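Local structure of transcriptional regulator (3BHQ) at residues Glu200-Leu203 with Ala204-Val208; Thr156-Pro159 with Tyr160-Ala163; Leu92-Leu95 with Ala96-Leu99. The protein probably binds operator DNA as a TetR-family transcription factor, pairing a helix-turn-helix domain with an all-helical C-terminal domain that forms a dimer. All blocks are in the same frame, centred on the assembly; numbering follows the deposited sequence.

Contact 1: residues Glu200-Leu203 with Ala204-Val208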
loop_
_atom_site.group_PDB
_atom_site.type_symbol
_atom_site.label_atom_id
_atom_site.label_comp_id
_atom_site.label_asym_id
_atom_site.label_seq_id
_atom_site.Cartn_x
_atom_site.Cartn_y
_atom_site.Cartn_z
ATOM N N GLU A 200 6.061 -13.825 15.389
ATOM C CA GLU A 200 6.604 -15.186 15.348
ATOM C C GLU A 200 7.425 -15.426 14.095
ATOM O O GLU A 200 8.521 -15.967 14.161
ATOM C CB GLU A 200 5.494 -16.224 15.454
ATOM C CG GLU A 200 5.966 -17.666 15.492
ATOM C CD GLU A 200 4.805 -18.625 15.669
ATOM O OE1 GLU A 200 4.257 -18.680 16.790
ATOM O OE2 GLU A 200 4.450 -19.326 14.690
ATOM N N ALA A 201 6.891 -15.007 12.946
ATOM C CA ALA A 201 7.617 -15.162 11.696
ATOM C C ALA A 201 8.888 -14.310 11.684
ATOM O O ALA A 201 9.957 -14.735 11.259
ATOM C CB ALA A 201 6.707 -14.792 10.518
ATOM N N PHE A 202 8.767 -13.065 12.145
ATOM C CA PHE A 202 9.907 -12.157 12.261
ATOM C C PHE A 202 11.042 -12.755 13.095
ATOM O O PHE A 202 12.201 -12.697 12.674
ATOM C CB PHE A 202 9.475 -10.810 12.849
ATOM C CG PHE A 202 10.610 -9.830 13.016
ATOM C CD1 PHE A 202 10.947 -8.963 11.990
ATOM C CD2 PHE A 202 11.328 -9.773 14.213
ATOM C CE1 PHE A 202 11.973 -8.055 12.171
ATOM C CE2 PHE A 202 12.377 -8.878 14.381
ATOM C CZ PHE A 202 12.692 -8.029 13.352
ATOM N N LEU A 203 10.724 -13.317 14.265
ATOM C CA LEU A 203 11.754 -13.923 15.119
ATOM C C LEU A 203 12.353 -15.205 14.530
ATOM O O LEU A 203 13.510 -15.527 14.837
ATOM C CB LEU A 203 11.240 -14.156 16.554
ATOM C CG LEU A 203 11.093 -12.852 17.345
ATOM C CD1 LEU A 203 10.377 -13.086 18.665
ATOM C CD2 LEU A 203 12.417 -12.167 17.580
ATOM N N ALA A 204 11.597 -15.910 13.675
ATOM C CA ALA A 204 12.118 -17.085 12.971
ATOM C C ALA A 204 13.300 -16.708 12.092
ATOM O O ALA A 204 14.229 -17.493 11.936
ATOM C CB ALA A 204 11.028 -17.781 12.165
ATOM N N VAL A 205 13.292 -15.492 11.548
ATOM C CA VAL A 205 14.387 -14.976 10.744
ATOM C C VAL A 205 15.439 -14.213 11.546
ATOM O O VAL A 205 16.648 -14.410 11.372
ATOM C CB VAL A 205 13.875 -13.906 9.691
ATOM C CG1 VAL A 205 15.024 -13.479 8.756
ATOM C CG2 VAL A 205 12.667 -14.373 8.918
ATOM N N TYR A 206 14.980 -13.303 12.412
ATOM C CA TYR A 206 15.871 -12.346 13.087
ATOM C C TYR A 206 16.148 -12.569 14.572
ATOM O O TYR A 206 16.874 -11.777 15.200
ATOM C CB TYR A 206 15.360 -10.925 12.859
ATOM C CG TYR A 206 15.307 -10.555 11.395
ATOM C CD1 TYR A 206 16.492 -10.414 10.651
ATOM C CD2 TYR A 206 14.107 -10.347 10.754
ATOM C CE1 TYR A 206 16.460 -10.082 9.312
ATOM C CE2 TYR A 206 14.063 -10.005 9.404
ATOM C CZ TYR A 206 15.247 -9.875 8.688
ATOM O OH TYR A 206 15.224 -9.529 7.362
ATOM N N GLY A 207 15.550 -13.604 15.148
ATOM C CA GLY A 207 15.780 -13.906 16.550
ATOM C C GLY A 207 17.133 -14.551 16.766
ATOM O O GLY A 207 17.755 -15.010 15.814
ATOM N N VAL A 208 17.582 -14.579 18.017
ATOM C CA VAL A 208 18.847 -15.243 18.371
ATOM C C VAL A 208 18.571 -16.709 18.720
ATOM O O VAL A 208 17.604 -17.014 19.421
ATOM C CB VAL A 208 19.556 -14.526 19.528
ATOM C CG1 VAL A 208 20.760 -15.327 19.999
ATOM C CG2 VAL A 208 19.992 -13.153 19.081
#

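Contact 2: residues Thr156-Pro159 with Tyr160-Ala163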
loop_
_atom_site.group_PDB
_atom_site.type_symbol
_atom_site.label_atom_id
_atom_site.label_comp_id
_atom_site.label_asym_id
_atom_site.label_seq_id
_atom_site.Cartn_x
_atom_site.Cartn_y
_atom_site.Cartn_z
ATOM N N THR A 156 19.801 -8.432 13.430
ATOM C CA THR A 156 19.399 -7.754 12.209
ATOM C C THR A 156 20.624 -7.081 11.598
ATOM O O THR A 156 21.035 -5.993 12.037
ATOM C CB THR A 156 18.264 -6.728 12.456
ATOM O OG1 THR A 156 18.711 -5.712 13.362
ATOM C CG2 THR A 156 17.019 -7.416 13.004
ATOM N N GLY A 157 21.216 -7.758 10.606
ATOM C CA GLY A 157 22.376 -7.249 9.865
ATOM C C GLY A 157 22.102 -5.969 9.093
ATOM O O GLY A 157 22.958 -5.080 9.067
ATOM N N ASP A 158 20.927 -5.899 8.454
ATOM C CA ASP A 158 20.433 -4.736 7.716
ATOM C C ASP A 158 19.169 -4.371 8.519
ATOM O O ASP A 158 18.091 -4.898 8.226
ATOM C CB ASP A 158 20.123 -5.120 6.262
ATOM C CG ASP A 158 19.712 -3.943 5.385
ATOM O OD1 ASP A 158 19.288 -2.862 5.875
ATOM O OD2 ASP A 158 19.748 -4.144 4.146
ATOM N N PRO A 159 19.328 -3.556 9.579
ATOM C CA PRO A 159 18.172 -3.183 10.402
ATOM C C PRO A 159 17.030 -2.460 9.686
ATOM O O PRO A 159 15.876 -2.667 10.091
ATOM C CB PRO A 159 18.792 -2.353 11.537
ATOM C CG PRO A 159 20.133 -2.011 11.108
ATOM C CD PRO A 159 20.583 -3.022 10.148
ATOM N N TYR A 160 17.313 -1.637 8.661
ATOM C CA TYR A 160 16.255 -0.953 7.876
ATOM C C TYR A 160 15.458 -2.014 7.077
ATOM O O TYR A 160 14.217 -1.957 7.027
ATOM C CB TYR A 160 16.814 0.133 6.920
ATOM C CG TYR A 160 15.778 1.046 6.261
ATOM C CD1 TYR A 160 15.239 0.780 4.982
ATOM C CD2 TYR A 160 15.350 2.216 6.902
ATOM C CE1 TYR A 160 14.280 1.663 4.386
ATOM C CE2 TYR A 160 14.423 3.074 6.322
ATOM C CZ TYR A 160 13.896 2.809 5.067
ATOM O OH TYR A 160 12.967 3.684 4.553
ATOM N N LEU A 161 16.169 -2.964 6.463
ATOM C CA LEU A 161 15.491 -4.051 5.715
ATOM C C LEU A 161 14.623 -4.876 6.660
ATOM O O LEU A 161 13.445 -5.130 6.347
ATOM C CB LEU A 161 16.496 -4.947 4.998
ATOM C CG LEU A 161 15.923 -6.100 4.143
ATOM C CD1 LEU A 161 15.089 -5.583 3.028
ATOM C CD2 LEU A 161 17.043 -6.963 3.597
ATOM N N ALA A 162 15.186 -5.208 7.811
ATOM C CA ALA A 162 14.488 -5.994 8.868
ATOM C C ALA A 162 13.254 -5.233 9.336
ATOM O O ALA A 162 12.192 -5.821 9.492
ATOM C CB ALA A 162 15.388 -6.279 10.004
ATOM N N ALA A 163 13.375 -3.919 9.504
ATOM C CA ALA A 163 12.217 -3.099 9.861
ATOM C C ALA A 163 11.144 -3.192 8.785
ATOM O O ALA A 163 9.970 -3.428 9.115
ATOM C CB ALA A 163 12.639 -1.615 10.130
HETATM O O HOH W 1 20.027 -0.331 7.853
#

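Contact 3: residues Leu92-Leu95 with Ala96-Leu99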
loop_
_atom_site.group_PDB
_atom_site.type_symbol
_atom_site.label_atom_id
_atom_site.label_comp_id
_atom_site.label_asym_id
_atom_site.label_seq_id
_atom_site.Cartn_x
_atom_site.Cartn_y
_atom_site.Cartn_z
ATOM N N LEU A 92 8.246 -7.404 21.215
ATOM C CA LEU A 92 7.859 -7.206 19.801
ATOM C C LEU A 92 6.355 -7.293 19.593
ATOM O O LEU A 92 5.820 -6.569 18.743
ATOM C CB LEU A 92 8.599 -8.170 18.868
ATOM C CG LEU A 92 10.053 -7.785 18.582
ATOM C CD1 LEU A 92 10.880 -8.975 18.086
ATOM C CD2 LEU A 92 10.110 -6.587 17.635
ATOM N N GLN A 93 5.689 -8.197 20.310
ATOM C CA GLN A 93 4.227 -8.297 20.277
ATOM C C GLN A 93 3.602 -6.975 20.712
ATOM O O GLN A 93 2.693 -6.467 20.053
ATOM C CB GLN A 93 3.687 -9.397 21.160
ATOM C CG GLN A 93 3.884 -10.798 20.651
ATOM C CD GLN A 93 3.489 -11.866 21.654
ATOM O OE1 GLN A 93 3.134 -11.566 22.802
ATOM N NE2 GLN A 93 3.585 -13.121 21.249
ATOM N N GLN A 94 4.104 -6.397 21.819
ATOM C CA GLN A 94 3.564 -5.108 22.276
ATOM C C GLN A 94 3.786 -4.013 21.255
ATOM O O GLN A 94 2.878 -3.222 21.000
ATOM C CB GLN A 94 4.084 -4.738 23.694
ATOM C CG GLN A 94 3.598 -5.689 24.771
ATOM C CD GLN A 94 2.071 -5.742 24.843
ATOM O OE1 GLN A 94 1.422 -4.710 24.983
ATOM N NE2 GLN A 94 1.513 -6.928 24.709
ATOM N N LEU A 95 4.961 -3.972 20.636
ATOM C CA LEU A 95 5.233 -2.983 19.576
ATOM C C LEU A 95 4.301 -3.192 18.382
ATOM O O LEU A 95 3.687 -2.223 17.901
ATOM C CB LEU A 95 6.695 -3.062 19.092
ATOM C CG LEU A 95 7.129 -2.196 17.907
ATOM C CD1 LEU A 95 6.857 -0.728 18.266
ATOM C CD2 LEU A 95 8.578 -2.403 17.537
ATOM N N ALA A 96 4.215 -4.436 17.922
ATOM C CA ALA A 96 3.369 -4.776 16.743
ATOM C C ALA A 96 1.915 -4.410 16.954
ATOM O O ALA A 96 1.264 -3.848 16.061
ATOM C CB ALA A 96 3.471 -6.237 16.402
ATOM N N ARG A 97 1.387 -4.719 18.133
ATOM C CA ARG A 97 0.003 -4.371 18.467
ATOM C C ARG A 97 -0.226 -2.853 18.436
ATOM O O ARG A 97 -1.249 -2.387 17.902
ATOM C CB ARG A 97 -0.395 -4.962 19.823
ATOM C CG ARG A 97 -0.466 -6.478 19.830
ATOM C CD ARG A 97 -0.544 -6.986 21.254
ATOM N NE ARG A 97 -0.467 -8.450 21.364
ATOM C CZ ARG A 97 -0.698 -9.119 22.503
ATOM N NH1 ARG A 97 -1.057 -8.494 23.627
ATOM N NH2 ARG A 97 -0.598 -10.444 22.531
ATOM N N ARG A 98 0.727 -2.070 18.965
ATOM C CA ARG A 98 0.624 -0.601 18.944
ATOM C C ARG A 98 0.748 -0.052 17.521
ATOM O O ARG A 98 0.020 0.873 17.152
ATOM C CB ARG A 98 1.671 0.070 19.844
ATOM C CG ARG A 98 1.505 -0.201 21.326
ATOM C CD ARG A 98 0.308 0.542 21.963
ATOM N NE ARG A 98 0.490 2.001 21.981
ATOM C CZ ARG A 98 -0.079 2.908 21.175
ATOM N NH1 ARG A 98 0.225 4.194 21.352
ATOM N NH2 ARG A 98 -0.950 2.577 20.216
ATOM N N LEU A 99 1.670 -0.614 16.722
ATOM C CA LEU A 99 1.866 -0.180 15.312
ATOM C C LEU A 99 0.596 -0.370 14.512
ATOM O O LEU A 99 0.213 0.525 13.741
ATOM C CB LEU A 99 3.005 -0.940 14.617
ATOM C CG LEU A 99 4.442 -0.727 15.082
ATOM C CD1 LEU A 99 5.362 -1.686 14.306
ATOM C CD2 LEU A 99 4.882 0.740 14.916
HETATM O O HOH W 2 -1.637 -5.451 24.267
#

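Contact 1: residues Glu200-Leu203 with Ala204-Val208
Phe202 and Tyr206 sit one helical turn apart near the C-terminal end of helix 188-206, and their side chains cross at about a right angle. Tyr206 CD2 lies over one face of the Phe202 ring, offset toward its rim, and comes 3.4 Å from Phe202 CE1. The ring planes are inclined at 44°, with centroids 5.0 Å apart. Tyr206 CB covers the same ring in a CH-pi contact, 4.2 Å from the Phe202 centroid. The torsions bring the rings together: Phe202 carries CG anti to its N (chi1 179°), whereas Tyr206 carries CG anti to its carbonyl carbon (chi1 -60°). An alanine in place of Phe202 would probably open a gap beside Tyr206 and leave its ring freer to turn about chi2.

Tyr206 N donates to Phe202 O at 2.9 Å. One step on, Gly207 N reaches Leu203 O at 2.8 Å, the last helical bond here. Gly207 then leaves helical geometry. A CB on it would fall only 2.6 Å from Leu203 O, a clash in this conformation. Leu203 CD2 packs 3.9 Å from Gly207 CA.

The hydroxyl of Tyr206 is hydrogen-bonded to His165 of helix 159-181. Phe202 also meets the ring of Phe145 and packs on Leu166. Leu203 leans on Leu92 and Glu89 of helix 88-103, while Ala204 and Val205 face Val205 of the second subunit, which places this helix end at the dimer interface.

Contact 2: residues Thr156-Pro159 with Tyr160-Ala163
Asp158 and Leu161 mark the start of helix 159-181. The chain arrives from the loop after helix 123-150. Asp158 is not yet in helical conformation and takes the N-cap position. Pro159 opens the helix with helical angles, and Tyr160 to Ala163 continue it. Ala162 N bonds to Asp158 O at 3.0 Å. Ala163 N bonds to Pro159 O at 2.9 Å.

The side chain of Asp158 supplies the cap. Its CG stands anti to the backbone N (chi1 -175°), which swings the carboxylate back over the first turn. OD1 accepts from Leu161 N at 3.2 Å. The bond is fairly straight at the hydrogen, but the donor comes from above the carboxylate, 68° out of its plane. The side chains of Asp158 and Leu161 cross at about a right angle, with Asp158 CG 3.4 Å from Leu161 CB. A water accepts from Tyr160 N at 3.1 Å and donates to Asp158 OD1, so the carboxylate serves a second backbone N-H indirectly.

On another side of the turn, Thr156 CG2 packs 3.6 Å from Ala162 CB. Both lean on Tyr206 of helix 188-206. The hydroxyl of Thr156 is hydrogen-bonded to that of Thr149 of helix 123-150. Tyr160 lies on Glu135 and Leu138 of that helix and on Ile173 of the second subunit.

The cap thus satisfies two early amide groups of the helix: Leu161 N directly from OD1 of Asp158, and Tyr160 N through water. Regular helical bonding begins with Ala162 N to Asp158 O. Proline at the first helical position has no N-H to satisfy. The negative carboxylate probably also interacts favourably with the helix dipole.

Contact 3: residues Leu92-Leu95 with Ala96-Leu99
The guanidinium of Arg97 meets two glutamines from the preceding turn of helix 88-103. A water lies in plane at its edge, accepting from Arg97 NH1 at 3.2 Å. The same water donates to Gln94 OE1 and so bridges the two side chains. Gln94 NE2 is also 3.2 Å from Arg97 NH1, but both are donors and do not bond. These two planes are steeply turned, 74° apart. Gln93 instead runs alongside Arg97, pointing the same way, with planes only 8° apart. Its OE1 stays 3.9 Å from Arg97 NH2.

Arg97 is extended from CG to NE, and its CG passes 3.2 Å from Gln93 O. Gln94 is bent at chi2 (-58°), which folds its amide back toward the guanidinium.

On a different side, Leu95 CD1 meets Leu99 CG at 4.0 Å. The main chain is regular: Arg97 N bonds to Gln93 O at 2.9 Å, and Leu99 N to Leu95 O at 2.8 Å. Leu95 and Leu99 pack on helix 56-83, and Leu99 and Ala96 also reach helix 159-181.

Arg97 NH2 forms a salt bridge to Asp196 of helix 188-206. The helix therefore joins its neighbours in two ways: by leucines in the interior, and by the salt bridge of partly exposed Arg97 to Asp196. The water stays a bridge within helix 88-103.

Overall arrangement
All three contacts lie in the C-terminal domain. Along the chain, contact 3 comes first on helix 88-103, then contact 2 at the start of helix 159-181, then contact 1 at the end of helix 188-206. Contact 1 joins the other two. Its centre is about 12 Å from that of contact 2 and about 15 Å from that of contact 3. Tyr206 CZ touches Ala162 CB of contact 2 at 3.8 Å, and Leu203 CD2 meets Leu92 CD1 of contact 3 at 3.6 Å. Contacts 2 and 3 do not touch; their nearest atoms are about 7 Å apart. Contacts 1 and 2 also reach the second subunit, so they tie the helix bundle to the dimer interface.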